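Uncharacterized protein MJ0754 (Methanocaldococcus jannaschii, PDB 3Q4N) is of unknown function but is a ferritin-like four-helix-bundle protein that binds metal at a dinuclear centre. Local coordinates at residues 25-30 / 114-119; 31-36 / 77-82; 66-71 / 129-134; 105-110 / 152-157. All blocks are in the same frame, centred on the assembly; numbering follows the deposited sequence.

Contact 1: 25-30 / 114-119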
loop_
_atom_site.group_PDB
_atom_site.type_symbol
_atom_site.label_atom_id
_atom_site.label_comp_id
_atom_site.label_asym_id
_atom_site.label_seq_id
_atom_site.Cartn_x
_atom_site.Cartn_y
_atom_site.Cartn_z
ATOM N N ARG B 25 -2.567 -11.325 -10.307
ATOM C CA ARG B 25 -2.723 -12.769 -10.477
ATOM C C ARG B 25 -2.160 -13.463 -9.251
ATOM O O ARG B 25 -2.800 -14.348 -8.682
ATOM C CB ARG B 25 -1.997 -13.254 -11.736
ATOM C CG ARG B 25 -1.854 -14.782 -11.878
ATOM C CD ARG B 25 -3.138 -15.451 -12.391
ATOM N NE ARG B 25 -3.001 -16.901 -12.558
ATOM C CZ ARG B 25 -4.009 -17.765 -12.427
ATOM N NH1 ARG B 25 -5.236 -17.345 -12.133
ATOM N NH2 ARG B 25 -3.795 -19.061 -12.583
ATOM N N GLU B 26 -0.968 -13.052 -8.830
ATOM C CA GLU B 26 -0.413 -13.622 -7.622
ATOM C C GLU B 26 -0.987 -13.061 -6.333
ATOM O O GLU B 26 -0.954 -13.734 -5.302
ATOM C CB GLU B 26 1.100 -13.557 -7.613
ATOM C CG GLU B 26 1.719 -14.940 -7.573
ATOM C CD GLU B 26 3.104 -14.999 -8.187
ATOM O OE1 GLU B 26 3.718 -13.921 -8.409
ATOM O OE2 GLU B 26 3.564 -16.144 -8.435
ATOM N N GLU B 27 -1.532 -11.849 -6.381
ATOM C CA GLU B 27 -2.125 -11.314 -5.178
ATOM C C GLU B 27 -3.300 -12.167 -4.724
ATOM O O GLU B 27 -3.350 -12.522 -3.551
ATOM C CB GLU B 27 -2.484 -9.844 -5.306
ATOM C CG GLU B 27 -2.496 -9.138 -3.952
ATOM C CD GLU B 27 -2.230 -7.626 -4.044
ATOM O OE1 GLU B 27 -3.092 -6.834 -3.581
ATOM O OE2 GLU B 27 -1.160 -7.225 -4.570
ATOM N N GLU B 28 -4.199 -12.520 -5.654
ATOM C CA GLU B 28 -5.419 -13.310 -5.372
ATOM C C GLU B 28 -5.094 -14.736 -4.933
ATOM O O GLU B 28 -5.852 -15.390 -4.204
ATOM C CB GLU B 28 -6.335 -13.352 -6.594
ATOM C CG GLU B 28 -6.773 -11.979 -7.138
ATOM C CD GLU B 28 -7.823 -11.224 -6.270
ATOM O OE1 GLU B 28 -8.929 -11.752 -6.026
ATOM O OE2 GLU B 28 -7.550 -10.077 -5.835
ATOM N N LYS B 29 -3.954 -15.222 -5.392
ATOM C CA LYS B 29 -3.507 -16.534 -4.999
ATOM C C LYS B 29 -3.051 -16.518 -3.534
ATOM O O LYS B 29 -3.345 -17.452 -2.769
ATOM C CB LYS B 29 -2.403 -17.028 -5.925
ATOM C CG LYS B 29 -1.949 -18.428 -5.578
ATOM C CD LYS B 29 -1.034 -19.030 -6.613
ATOM C CE LYS B 29 -0.492 -20.337 -6.095
ATOM N NZ LYS B 29 0.501 -20.112 -5.020
ATOM N N LEU B 30 -2.353 -15.457 -3.140
ATOM C CA LEU B 30 -2.009 -15.273 -1.736
ATOM C C LEU B 30 -3.263 -15.439 -0.871
ATOM O O LEU B 30 -3.330 -16.320 0.002
ATOM C CB LEU B 30 -1.376 -13.902 -1.502
ATOM C CG LEU B 30 -1.184 -13.484 -0.044
ATOM C CD1 LEU B 30 -0.412 -14.546 0.753
ATOM C CD2 LEU B 30 -0.507 -12.118 0.044
ATOM N N ASP B 114 -8.201 -5.775 2.883
ATOM C CA ASP B 114 -7.849 -4.365 3.066
ATOM C C ASP B 114 -6.786 -3.992 2.017
ATOM O O ASP B 114 -6.940 -3.042 1.230
ATOM C CB ASP B 114 -7.314 -4.196 4.492
ATOM C CG ASP B 114 -7.088 -2.752 4.884
ATOM O OD1 ASP B 114 -7.051 -1.846 4.005
ATOM O OD2 ASP B 114 -6.927 -2.529 6.103
ATOM N N LEU B 115 -5.723 -4.786 2.013
ATOM C CA LEU B 115 -4.674 -4.679 1.053
ATOM C C LEU B 115 -5.187 -4.996 -0.343
ATOM O O LEU B 115 -4.622 -4.547 -1.341
ATOM C CB LEU B 115 -3.571 -5.647 1.428
ATOM C CG LEU B 115 -2.303 -5.468 0.609
ATOM C CD1 LEU B 115 -2.005 -4.000 0.354
ATOM C CD2 LEU B 115 -1.151 -6.092 1.362
ATOM N N ASP B 116 -6.249 -5.775 -0.441
ATOM C CA ASP B 116 -6.680 -6.143 -1.767
ATOM C C ASP B 116 -7.403 -4.988 -2.449
ATOM O O ASP B 116 -7.016 -4.597 -3.547
ATOM C CB ASP B 116 -7.510 -7.408 -1.752
ATOM C CG ASP B 116 -7.101 -8.382 -2.848
ATOM O OD1 ASP B 116 -6.828 -9.568 -2.527
ATOM O OD2 ASP B 116 -7.048 -7.970 -4.030
ATOM N N ILE B 117 -8.407 -4.403 -1.797
ATOM C CA ILE B 117 -9.056 -3.207 -2.331
ATOM C C ILE B 117 -8.067 -2.034 -2.575
ATOM O O ILE B 117 -8.289 -1.206 -3.474
ATOM C CB ILE B 117 -10.152 -2.729 -1.410
ATOM C CG1 ILE B 117 -11.077 -3.877 -1.055
ATOM C CG2 ILE B 117 -10.947 -1.618 -2.058
ATOM C CD1 ILE B 117 -11.937 -3.605 0.188
ATOM N N ALA B 118 -6.994 -1.956 -1.783
ATOM C CA ALA B 118 -6.035 -0.861 -1.903
ATOM C C ALA B 118 -5.279 -0.972 -3.222
ATOM O O ALA B 118 -5.162 -0.005 -3.996
ATOM C CB ALA B 118 -5.062 -0.876 -0.732
ATOM N N ASP B 119 -4.782 -2.174 -3.486
ATOM C CA ASP B 119 -3.953 -2.389 -4.652
ATOM C C ASP B 119 -4.821 -2.401 -5.900
ATOM O O ASP B 119 -4.448 -1.860 -6.933
ATOM C CB ASP B 119 -3.089 -3.624 -4.445
ATOM C CG ASP B 119 -2.150 -3.465 -3.224
ATOM O OD1 ASP B 119 -2.149 -2.373 -2.613
ATOM O OD2 ASP B 119 -1.413 -4.410 -2.851
#
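Glu27 of helix 15-42 faces Asp119 of helix 102-125 near the centre of the chain; the axes of the two short segments approach to 11.0 Å at 166°, so the pairing is antiparallel. From CB, which already points at the other helix, the Glu27 chain leaves with CG anti to the backbone N (chi1 -154°) and stays extended, which carries the carboxylate across. Its CD lies 3.5 Å from Asp119 OD2. Beyond it, Glu27 OE1 comes 3.0 Å from Asp119 OD2 and also nears Asp119 CB, while Glu27 OE2 is 3.3 Å from the same OD2. The two carboxylate planes are turned 77° apart, so the groups cross rather than stack. Beside them Glu28, bent at chi2, brings OE2 to 2.8 Å from Asp116 OD2; its OE1 is hydrogen-bonded to His57. None of these oxygen pairs is a hydrogen bond, since both members are acceptors. Shortening Glu27 to an alanine would probably leave Asp119 without its facing carboxylate and open a gap between the helices. Four acidic groups gathered between two helices, with a histidine adjoining, would probably need cations among them, consistent with the dinuclear metal centre of this ferritin-like bundle.

Contact 2: 31-36 / 77-82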
loop_
_atom_site.group_PDB
_atom_site.type_symbol
_atom_site.label_atom_id
_atom_site.label_comp_id
_atom_site.label_asym_id
_atom_site.label_seq_id
_atom_site.Cartn_x
_atom_site.Cartn_y
_atom_site.Cartn_z
ATOM N N ALA B 31 -4.247 -14.586 -1.127
ATOM C CA ALA B 31 -5.529 -14.653 -0.466
ATOM C C ALA B 31 -6.016 -16.099 -0.417
ATOM O O ALA B 31 -6.302 -16.624 0.648
ATOM C CB ALA B 31 -6.523 -13.779 -1.204
ATOM N N ARG B 32 -6.066 -16.757 -1.568
ATOM C CA ARG B 32 -6.579 -18.103 -1.616
ATOM C C ARG B 32 -5.756 -19.074 -0.746
ATOM O O ARG B 32 -6.311 -19.787 0.104
ATOM C CB ARG B 32 -6.715 -18.580 -3.058
ATOM C CG ARG B 32 -7.481 -19.901 -3.178
ATOM C CD ARG B 32 -7.047 -20.761 -4.393
ATOM N NE ARG B 32 -5.618 -21.104 -4.381
ATOM C CZ ARG B 32 -4.943 -21.589 -5.422
ATOM N NH1 ARG B 32 -5.562 -21.804 -6.580
ATOM N NH2 ARG B 32 -3.639 -21.853 -5.312
ATOM N N ASP B 33 -4.438 -19.080 -0.933
ATOM C CA ASP B 33 -3.556 -20.004 -0.193
ATOM C C ASP B 33 -3.612 -19.745 1.308
ATOM O O ASP B 33 -3.543 -20.681 2.123
ATOM C CB ASP B 33 -2.109 -19.888 -0.667
ATOM C CG ASP B 33 -1.945 -20.187 -2.145
ATOM O OD1 ASP B 33 -0.998 -19.640 -2.736
ATOM O OD2 ASP B 33 -2.754 -20.954 -2.724
ATOM N N VAL B 34 -3.748 -18.475 1.683
ATOM C CA VAL B 34 -3.949 -18.168 3.095
ATOM C C VAL B 34 -5.269 -18.752 3.608
ATOM O O VAL B 34 -5.267 -19.559 4.539
ATOM C CB VAL B 34 -3.822 -16.677 3.415
ATOM C CG1 VAL B 34 -4.071 -16.458 4.882
ATOM C CG2 VAL B 34 -2.430 -16.197 3.050
ATOM N N TYR B 35 -6.382 -18.370 2.990
ATOM C CA TYR B 35 -7.658 -18.834 3.492
ATOM C C TYR B 35 -7.656 -20.372 3.601
ATOM O O TYR B 35 -7.952 -20.928 4.655
ATOM C CB TYR B 35 -8.834 -18.272 2.674
ATOM C CG TYR B 35 -8.883 -16.743 2.611
ATOM C CD1 TYR B 35 -8.440 -15.966 3.666
ATOM C CD2 TYR B 35 -9.395 -16.082 1.498
ATOM C CE1 TYR B 35 -8.478 -14.584 3.622
ATOM C CE2 TYR B 35 -9.428 -14.686 1.441
ATOM C CZ TYR B 35 -8.968 -13.948 2.517
ATOM O OH TYR B 35 -8.984 -12.565 2.487
ATOM N N LEU B 36 -7.252 -21.044 2.529
ATOM C CA LEU B 36 -7.087 -22.502 2.526
ATOM C C LEU B 36 -6.293 -23.068 3.713
ATOM O O LEU B 36 -6.752 -24.005 4.376
ATOM C CB LEU B 36 -6.425 -22.932 1.221
ATOM C CG LEU B 36 -7.325 -22.968 -0.010
ATOM C CD1 LEU B 36 -6.519 -22.779 -1.259
ATOM C CD2 LEU B 36 -8.063 -24.287 -0.061
ATOM N N ASP B 77 1.357 -24.319 -8.995
ATOM C CA ASP B 77 0.072 -24.007 -8.342
ATOM C C ASP B 77 0.049 -24.170 -6.811
ATOM O O ASP B 77 -0.767 -23.535 -6.119
ATOM C CB ASP B 77 -1.083 -24.811 -8.943
ATOM C CG ASP B 77 -2.397 -24.577 -8.188
ATOM O OD1 ASP B 77 -2.712 -25.400 -7.298
ATOM O OD2 ASP B 77 -3.084 -23.550 -8.431
ATOM N N SER B 78 0.930 -25.023 -6.290
ATOM C CA SER B 78 0.905 -25.418 -4.880
ATOM C C SER B 78 0.683 -24.277 -3.922
ATOM O O SER B 78 1.000 -23.103 -4.196
ATOM C CB SER B 78 2.183 -26.166 -4.470
ATOM O OG SER B 78 2.150 -27.530 -4.881
ATOM N N ILE B 79 0.136 -24.662 -2.776
ATOM C CA ILE B 79 -0.130 -23.732 -1.710
ATOM C C ILE B 79 1.178 -23.094 -1.274
ATOM O O ILE B 79 2.181 -23.783 -1.097
ATOM C CB ILE B 79 -0.838 -24.424 -0.545
ATOM C CG1 ILE B 79 -2.313 -24.666 -0.911
ATOM C CG2 ILE B 79 -0.717 -23.567 0.709
ATOM C CD1 ILE B 79 -3.054 -25.678 -0.028
ATOM N N GLY B 80 1.169 -21.774 -1.161
ATOM C CA GLY B 80 2.271 -21.046 -0.541
ATOM C C GLY B 80 3.500 -20.846 -1.399
ATOM O O GLY B 80 4.537 -20.415 -0.904
ATOM N N VAL B 81 3.375 -21.147 -2.686
ATOM C CA VAL B 81 4.468 -21.000 -3.633
ATOM C C VAL B 81 4.228 -19.819 -4.583
ATOM O O VAL B 81 3.150 -19.700 -5.175
ATOM C CB VAL B 81 4.633 -22.286 -4.440
ATOM C CG1 VAL B 81 5.937 -22.254 -5.240
ATOM C CG2 VAL B 81 4.578 -23.487 -3.510
ATOM N N PHE B 82 5.231 -18.947 -4.724
ATOM C CA PHE B 82 5.080 -17.702 -5.505
ATOM C C PHE B 82 6.357 -17.283 -6.223
ATOM O O PHE B 82 7.437 -17.349 -5.640
ATOM C CB PHE B 82 4.660 -16.538 -4.589
ATOM C CG PHE B 82 3.320 -16.721 -3.948
ATOM C CD1 PHE B 82 2.184 -16.199 -4.534
ATOM C CD2 PHE B 82 3.196 -17.413 -2.758
ATOM C CE1 PHE B 82 0.941 -16.366 -3.957
ATOM C CE2 PHE B 82 1.958 -17.593 -2.175
ATOM C CZ PHE B 82 0.829 -17.062 -2.773
#
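Asp33, on helix 15-42, fits its carboxylate against the type II turn from Ser78 to Val81, the close side of the contact. Asp33 CG sits beside the backbone N (chi1 -59°), turning the group to the loop. There Gly80 N gives Asp33 OD1 a weak but fairly straight bond of 3.4 Å, at 162°; the positive phi of Gly80 suits glycine. Phe82 CZ approaches Asp33 OD1 to 3.2 Å, and Lys29 forms a salt bridge with it. Asp33 OD2 is taken by Arg32, whose NH2 donates in its guanidinium plane to the syn lone pair at 2.9 Å. On the looser side, where Asp77 and Ile79 are exposed, Ile79 runs alongside Asp33, pointing the other way, its CG2 4.2 Å from Asp33 CB. Asp77 meets Arg32 in a longer salt bridge, OD2 to NH1 3.6 Å, with the two planes 67° apart; Arg32 NH1 is bonded to Gln55. Exchanging Asp33 for a leucine would probably leave Arg32 and Lys29 without their shared acid and Gly80 N without its acceptor. Asp33 is thus charge-paired within its helix and offers the loop one weak bond; Arg32, and Lys29 through loop carbonyls, carry charge across, and Ile79 and Phe82 add apolar cover.

Contact 3: 66-71 / 129-134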
loop_
_atom_site.group_PDB
_atom_site.type_symbol
_atom_site.label_atom_id
_atom_site.label_comp_id
_atom_site.label_asym_id
_atom_site.label_seq_id
_atom_site.Cartn_x
_atom_site.Cartn_y
_atom_site.Cartn_z
ATOM N N GLU B 66 -4.304 -14.632 -20.709
ATOM C CA GLU B 66 -4.508 -15.411 -21.913
ATOM C C GLU B 66 -4.866 -14.482 -23.056
ATOM O O GLU B 66 -4.249 -14.521 -24.119
ATOM C CB GLU B 66 -5.648 -16.400 -21.716
ATOM C CG GLU B 66 -5.345 -17.537 -20.775
ATOM C CD GLU B 66 -6.535 -18.470 -20.612
ATOM O OE1 GLU B 66 -7.677 -17.966 -20.401
ATOM O OE2 GLU B 66 -6.323 -19.707 -20.682
ATOM N N LYS B 67 -5.867 -13.640 -22.819
ATOM C CA LYS B 67 -6.407 -12.763 -23.845
ATOM C C LYS B 67 -5.341 -11.837 -24.408
ATOM O O LYS B 67 -5.411 -11.482 -25.570
ATOM C CB LYS B 67 -7.555 -11.928 -23.271
ATOM C CG LYS B 67 -8.787 -11.826 -24.151
ATOM C CD LYS B 67 -8.563 -10.977 -25.393
ATOM C CE LYS B 67 -9.862 -10.387 -25.882
ATOM N NZ LYS B 67 -10.285 -9.304 -24.942
ATOM N N TYR B 68 -4.367 -11.442 -23.593
ATOM C CA TYR B 68 -3.386 -10.444 -24.006
ATOM C C TYR B 68 -2.022 -11.053 -24.131
ATOM O O TYR B 68 -1.054 -10.358 -24.438
ATOM C CB TYR B 68 -3.353 -9.264 -23.036
ATOM C CG TYR B 68 -4.510 -8.328 -23.230
ATOM C CD1 TYR B 68 -4.336 -7.092 -23.836
ATOM C CD2 TYR B 68 -5.786 -8.683 -22.829
ATOM C CE1 TYR B 68 -5.422 -6.211 -24.030
ATOM C CE2 TYR B 68 -6.875 -7.823 -23.019
ATOM C CZ TYR B 68 -6.693 -6.585 -23.618
ATOM O OH TYR B 68 -7.779 -5.736 -23.802
ATOM N N ASN B 69 -1.955 -12.357 -23.893
ATOM C CA ASN B 69 -0.714 -13.112 -24.039
ATOM C C ASN B 69 0.424 -12.511 -23.220
ATOM O O ASN B 69 1.154 -11.646 -23.694
ATOM C CB ASN B 69 -0.321 -13.205 -25.522
ATOM C CG ASN B 69 0.505 -14.451 -25.845
ATOM O OD1 ASN B 69 1.194 -15.030 -24.975
ATOM N ND2 ASN B 69 0.445 -14.868 -27.114
ATOM N N ILE B 70 0.540 -12.963 -21.980
ATOM C CA ILE B 70 1.562 -12.509 -21.044
ATOM C C ILE B 70 1.979 -13.725 -20.221
ATOM O O ILE B 70 1.123 -14.392 -19.633
ATOM C CB ILE B 70 1.029 -11.390 -20.094
ATOM C CG1 ILE B 70 0.633 -10.134 -20.873
ATOM C CG2 ILE B 70 2.069 -11.020 -19.041
ATOM C CD1 ILE B 70 -0.174 -9.114 -20.067
ATOM N N PRO B 71 3.291 -14.025 -20.172
ATOM C CA PRO B 71 3.730 -15.228 -19.459
ATOM C C PRO B 71 3.239 -15.202 -18.015
ATOM O O PRO B 71 3.659 -14.332 -17.225
ATOM C CB PRO B 71 5.264 -15.141 -19.512
ATOM C CG PRO B 71 5.552 -13.659 -19.701
ATOM C CD PRO B 71 4.430 -13.185 -20.593
ATOM N N ASN B 129 -7.177 0.775 -20.019
ATOM C CA ASN B 129 -7.611 -0.388 -20.804
ATOM C C ASN B 129 -8.985 -0.824 -20.311
ATOM O O ASN B 129 -9.098 -1.424 -19.248
ATOM C CB ASN B 129 -6.602 -1.536 -20.696
ATOM C CG ASN B 129 -7.037 -2.788 -21.441
ATOM O OD1 ASN B 129 -8.171 -3.239 -21.316
ATOM N ND2 ASN B 129 -6.111 -3.377 -22.199
ATOM N N GLU B 130 -10.030 -0.527 -21.074
ATOM C CA GLU B 130 -11.400 -0.777 -20.611
ATOM C C GLU B 130 -11.741 -2.247 -20.192
ATOM O O GLU B 130 -12.670 -2.465 -19.412
ATOM C CB GLU B 130 -12.414 -0.205 -21.611
ATOM C CG GLU B 130 -13.765 0.180 -20.978
ATOM C CD GLU B 130 -13.679 1.412 -20.075
ATOM O OE1 GLU B 130 -13.564 2.537 -20.617
ATOM O OE2 GLU B 130 -13.740 1.256 -18.823
ATOM N N ASP B 131 -10.989 -3.231 -20.688
ATOM C CA ASP B 131 -11.122 -4.639 -20.270
ATOM C C ASP B 131 -10.607 -4.872 -18.847
ATOM O O ASP B 131 -11.356 -5.294 -17.944
ATOM C CB ASP B 131 -10.337 -5.559 -21.212
ATOM C CG ASP B 131 -11.051 -5.819 -22.519
ATOM O OD1 ASP B 131 -12.210 -5.349 -22.655
ATOM O OD2 ASP B 131 -10.444 -6.493 -23.405
ATOM N N ILE B 132 -9.305 -4.631 -18.671
ATOM C CA ILE B 132 -8.644 -4.664 -17.372
ATOM C C ILE B 132 -9.524 -3.985 -16.355
ATOM O O ILE B 132 -9.914 -4.627 -15.381
ATOM C CB ILE B 132 -7.286 -3.932 -17.417
ATOM C CG1 ILE B 132 -6.211 -4.805 -18.052
ATOM C CG2 ILE B 132 -6.816 -3.571 -16.036
ATOM C CD1 ILE B 132 -6.551 -5.305 -19.427
ATOM N N LYS B 133 -9.844 -2.705 -16.606
ATOM C CA LYS B 133 -10.659 -1.879 -15.712
ATOM C C LYS B 133 -11.882 -2.620 -15.198
ATOM O O LYS B 133 -12.130 -2.661 -13.996
ATOM C CB LYS B 133 -11.068 -0.564 -16.374
ATOM C CG LYS B 133 -10.464 0.691 -15.735
ATOM C CD LYS B 133 -11.210 1.952 -16.199
ATOM C CE LYS B 133 -10.628 3.228 -15.592
ATOM N NZ LYS B 133 -11.143 4.418 -16.316
ATOM N N PHE B 134 -12.619 -3.242 -16.113
ATOM C CA PHE B 134 -13.805 -4.037 -15.757
ATOM C C PHE B 134 -13.539 -5.256 -14.860
ATOM O O PHE B 134 -14.330 -5.534 -13.970
ATOM C CB PHE B 134 -14.560 -4.473 -17.006
ATOM C CG PHE B 134 -15.832 -5.199 -16.711
ATOM C CD1 PHE B 134 -16.918 -4.523 -16.167
ATOM C CD2 PHE B 134 -15.953 -6.555 -16.993
ATOM C CE1 PHE B 134 -18.112 -5.190 -15.905
ATOM C CE2 PHE B 134 -17.132 -7.239 -16.726
ATOM C CZ PHE B 134 -18.221 -6.555 -16.181
#
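Tyr68 and Asp131 join two helix ends of the four-helix bundle: the C-terminal end of helix 45-68, closed by a Schellman motif with Asn69 at positive phi, and the start of helix 130-155, N-capped by Asn129. Hydrogen bonding centres on the tyrosine hydroxyl. Tyr68 OH donates to Asp131 OD2 at 2.8 Å, the acid lying in the ring plane at its edge, whereas the hydroxyl stands 40° out of the carboxylate plane. The two planes are almost perpendicular. From the other partner, Asn129 ND2 gives Tyr68 OH a weak bond of 3.3 Å, so the hydroxyl both gives and receives. The ionic part uses the same acid: Lys67, its chain bent at chi2 and chi4, brings NZ to 3.2 Å from Asp131 OD2 in a salt bridge, and this NZ also bonds to Pro9 O in the N-terminal segment. Two donors therefore converge on one carboxylate oxygen. Apolar contact is slight, with Ile132 CD1 4.4 Å from Tyr68 CZ; Ile132 also touches Leu21 of helix 15-42. The capping bonds fix the amide that reaches the tyrosine: Asn129 OD1 accepts weakly from Asp131 N and, at 3.2 Å and 155°, from Ile132 N.

Contact 4: 105-110 / 152-157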
loop_
_atom_site.group_PDB
_atom_site.type_symbol
_atom_site.label_atom_id
_atom_site.label_comp_id
_atom_site.label_asym_id
_atom_site.label_seq_id
_atom_site.Cartn_x
_atom_site.Cartn_y
_atom_site.Cartn_z
ATOM N N ALA B 105 -6.739 -15.388 12.795
ATOM C CA ALA B 105 -7.238 -15.899 11.510
ATOM C C ALA B 105 -8.174 -14.895 10.879
ATOM O O ALA B 105 -7.953 -14.445 9.762
ATOM C CB ALA B 105 -7.963 -17.208 11.706
ATOM N N LEU B 106 -9.208 -14.526 11.625
ATOM C CA LEU B 106 -10.200 -13.543 11.187
ATOM C C LEU B 106 -9.612 -12.171 10.829
ATOM O O LEU B 106 -9.955 -11.610 9.795
ATOM C CB LEU B 106 -11.272 -13.399 12.258
ATOM C CG LEU B 106 -12.376 -14.435 12.179
ATOM C CD1 LEU B 106 -13.352 -14.211 13.302
ATOM C CD2 LEU B 106 -13.075 -14.325 10.843
ATOM N N LYS B 107 -8.728 -11.642 11.682
ATOM C CA LYS B 107 -8.082 -10.356 11.418
ATOM C C LYS B 107 -7.200 -10.410 10.169
ATOM O O LYS B 107 -7.217 -9.492 9.355
ATOM C CB LYS B 107 -7.260 -9.892 12.624
ATOM C CG LYS B 107 -8.062 -9.545 13.882
ATOM C CD LYS B 107 -7.147 -8.827 14.892
ATOM C CE LYS B 107 -7.690 -8.802 16.332
ATOM N NZ LYS B 107 -8.721 -7.730 16.550
ATOM N N VAL B 108 -6.436 -11.490 10.027
ATOM C CA VAL B 108 -5.620 -11.699 8.834
ATOM C C VAL B 108 -6.481 -11.609 7.578
ATOM O O VAL B 108 -6.125 -10.935 6.612
ATOM C CB VAL B 108 -4.947 -13.065 8.846
ATOM C CG1 VAL B 108 -4.324 -13.317 7.514
ATOM C CG2 VAL B 108 -3.895 -13.134 9.922
ATOM N N GLY B 109 -7.618 -12.301 7.608
ATOM C CA GLY B 109 -8.564 -12.269 6.505
ATOM C C GLY B 109 -8.848 -10.834 6.130
ATOM O O GLY B 109 -8.454 -10.376 5.056
ATOM N N ALA B 110 -9.507 -10.123 7.042
ATOM C CA ALA B 110 -9.813 -8.713 6.875
ATOM C C ALA B 110 -8.670 -7.992 6.215
ATOM O O ALA B 110 -8.886 -7.198 5.295
ATOM C CB ALA B 110 -10.105 -8.083 8.195
ATOM N N ARG B 152 -18.252 -9.067 9.895
ATOM C CA ARG B 152 -19.435 -9.583 10.592
ATOM C C ARG B 152 -19.035 -10.714 11.516
ATOM O O ARG B 152 -19.473 -10.785 12.670
ATOM C CB ARG B 152 -20.555 -10.041 9.637
ATOM C CG ARG B 152 -21.984 -9.509 10.025
ATOM C CD ARG B 152 -22.357 -9.632 11.567
ATOM N NE ARG B 152 -23.110 -8.469 12.096
ATOM C CZ ARG B 152 -23.213 -8.123 13.392
ATOM N NH1 ARG B 152 -22.614 -8.839 14.351
ATOM N NH2 ARG B 152 -23.923 -7.050 13.739
ATOM N N MET B 153 -18.170 -11.573 11.000
ATOM C CA MET B 153 -17.593 -12.666 11.765
ATOM C C MET B 153 -16.772 -12.175 12.959
ATOM O O MET B 153 -16.768 -12.800 14.021
ATOM C CB MET B 153 -16.734 -13.513 10.845
ATOM C CG MET B 153 -16.626 -14.931 11.288
ATOM S SD MET B 153 -18.217 -15.695 11.251
ATOM C CE MET B 153 -18.634 -15.484 9.510
ATOM N N LEU B 154 -16.083 -11.049 12.780
ATOM C CA LEU B 154 -15.278 -10.456 13.860
ATOM C C LEU B 154 -16.138 -9.971 14.995
ATOM O O LEU B 154 -15.825 -10.242 16.160
ATOM C CB LEU B 154 -14.384 -9.316 13.364
ATOM C CG LEU B 154 -13.017 -9.786 12.851
ATOM C CD1 LEU B 154 -12.325 -8.639 12.164
ATOM C CD2 LEU B 154 -12.103 -10.365 13.942
ATOM N N ASN B 155 -17.214 -9.263 14.642
ATOM C CA ASN B 155 -18.231 -8.847 15.600
ATOM C C ASN B 155 -18.770 -10.025 16.433
ATOM O O ASN B 155 -18.929 -9.917 17.639
ATOM C CB ASN B 155 -19.394 -8.186 14.868
ATOM C CG ASN B 155 -18.979 -6.965 14.063
ATOM O OD1 ASN B 155 -19.712 -6.539 13.153
ATOM N ND2 ASN B 155 -17.802 -6.390 14.386
ATOM N N ASN B 156 -19.035 -11.147 15.774
ATOM C CA ASN B 156 -19.406 -12.376 16.450
ATOM C C ASN B 156 -18.390 -12.848 17.501
ATOM O O ASN B 156 -18.742 -13.624 18.397
ATOM C CB ASN B 156 -19.652 -13.486 15.425
ATOM C CG ASN B 156 -20.734 -13.133 14.428
ATOM O OD1 ASN B 156 -20.709 -13.602 13.296
ATOM N ND2 ASN B 156 -21.687 -12.301 14.836
ATOM N N TYR B 157 -17.144 -12.397 17.395
ATOM C CA TYR B 157 -16.128 -12.711 18.402
ATOM C C TYR B 157 -15.791 -11.459 19.239
ATOM O O TYR B 157 -14.683 -11.327 19.801
ATOM C CB TYR B 157 -14.855 -13.264 17.745
ATOM C CG TYR B 157 -14.885 -14.708 17.260
ATOM C CD1 TYR B 157 -13.873 -15.598 17.646
ATOM C CD2 TYR B 157 -15.886 -15.178 16.389
ATOM C CE1 TYR B 157 -13.860 -16.927 17.203
ATOM C CE2 TYR B 157 -15.877 -16.504 15.929
ATOM C CZ TYR B 157 -14.856 -17.377 16.346
ATOM O OH TYR B 157 -14.817 -18.700 15.927
#
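Leu154 O accepts from Tyr157 N at 2.8 Å, the shortest polar bond here, and both residues of this three-residue step press on Leu106 of helix 102-125. No hydrogen bond crosses between the segments; the contact is apolar and buries 253 Å² over both sides. Leu106 has the largest share, and its CA is the nearest to that of Leu154, 6.5 Å away. The parts of the Leu106 side chain divide their closest apolar contacts, with overlap. Its CB meets Leu154 CD2 at 3.6 Å. One methyl, Leu106 CD2, lies against Met153 CG, also at 3.6 Å. The other, Leu106 CD1, also nears Met153 CG and sits over a face of the Tyr157 ring in a CH-pi contact, 4.2 Å from the ring centroid and 15° off the normal. The Tyr157 ring is brought there by its first torsion, with CG beside the backbone N (chi1 -76°). Met153 touches Leu106 with CB and CG, the Leu106 and Met153 side chains crossing at about a right angle, but the bent methionine chain then leads away. At the partly exposed margin, Lys107 CG adds a 4.1 Å contact with Leu154 CD2 while its amine turns to Ser159 OG. Inward, Leu106 also touches Phe150 and Ala110 touches Met147, so the apolar seam continues along helix 130-155. An early turn of one helix thus packs on the last turns of its successor, the arrangement of an antiparallel helical hairpin, here half of the ferritin-like four-helix bundle.

From the N terminus, helix 15-42 supplies the first segments of contacts 1 and 2, at 25-30 and 31-36. Contact 2 closes first, when the loop after helix 45-68 returns at 77-82; it is nested within the larger loop that contact 1 closes at 114-119. Contact 3 opens at 66-71, inside both, and closes at 129-134, so it crosses each of them. Contact 4 opens at 105-110, before contacts 1 and 3 close, crosses both, and follows contact 2 in series. Contacts 3 and 4, whose centres are about 33 Å apart, join helix 130-155 near its two ends to helices 45-68 and 102-125, on opposite sides of the chain's centre, beside which contact 1 lies.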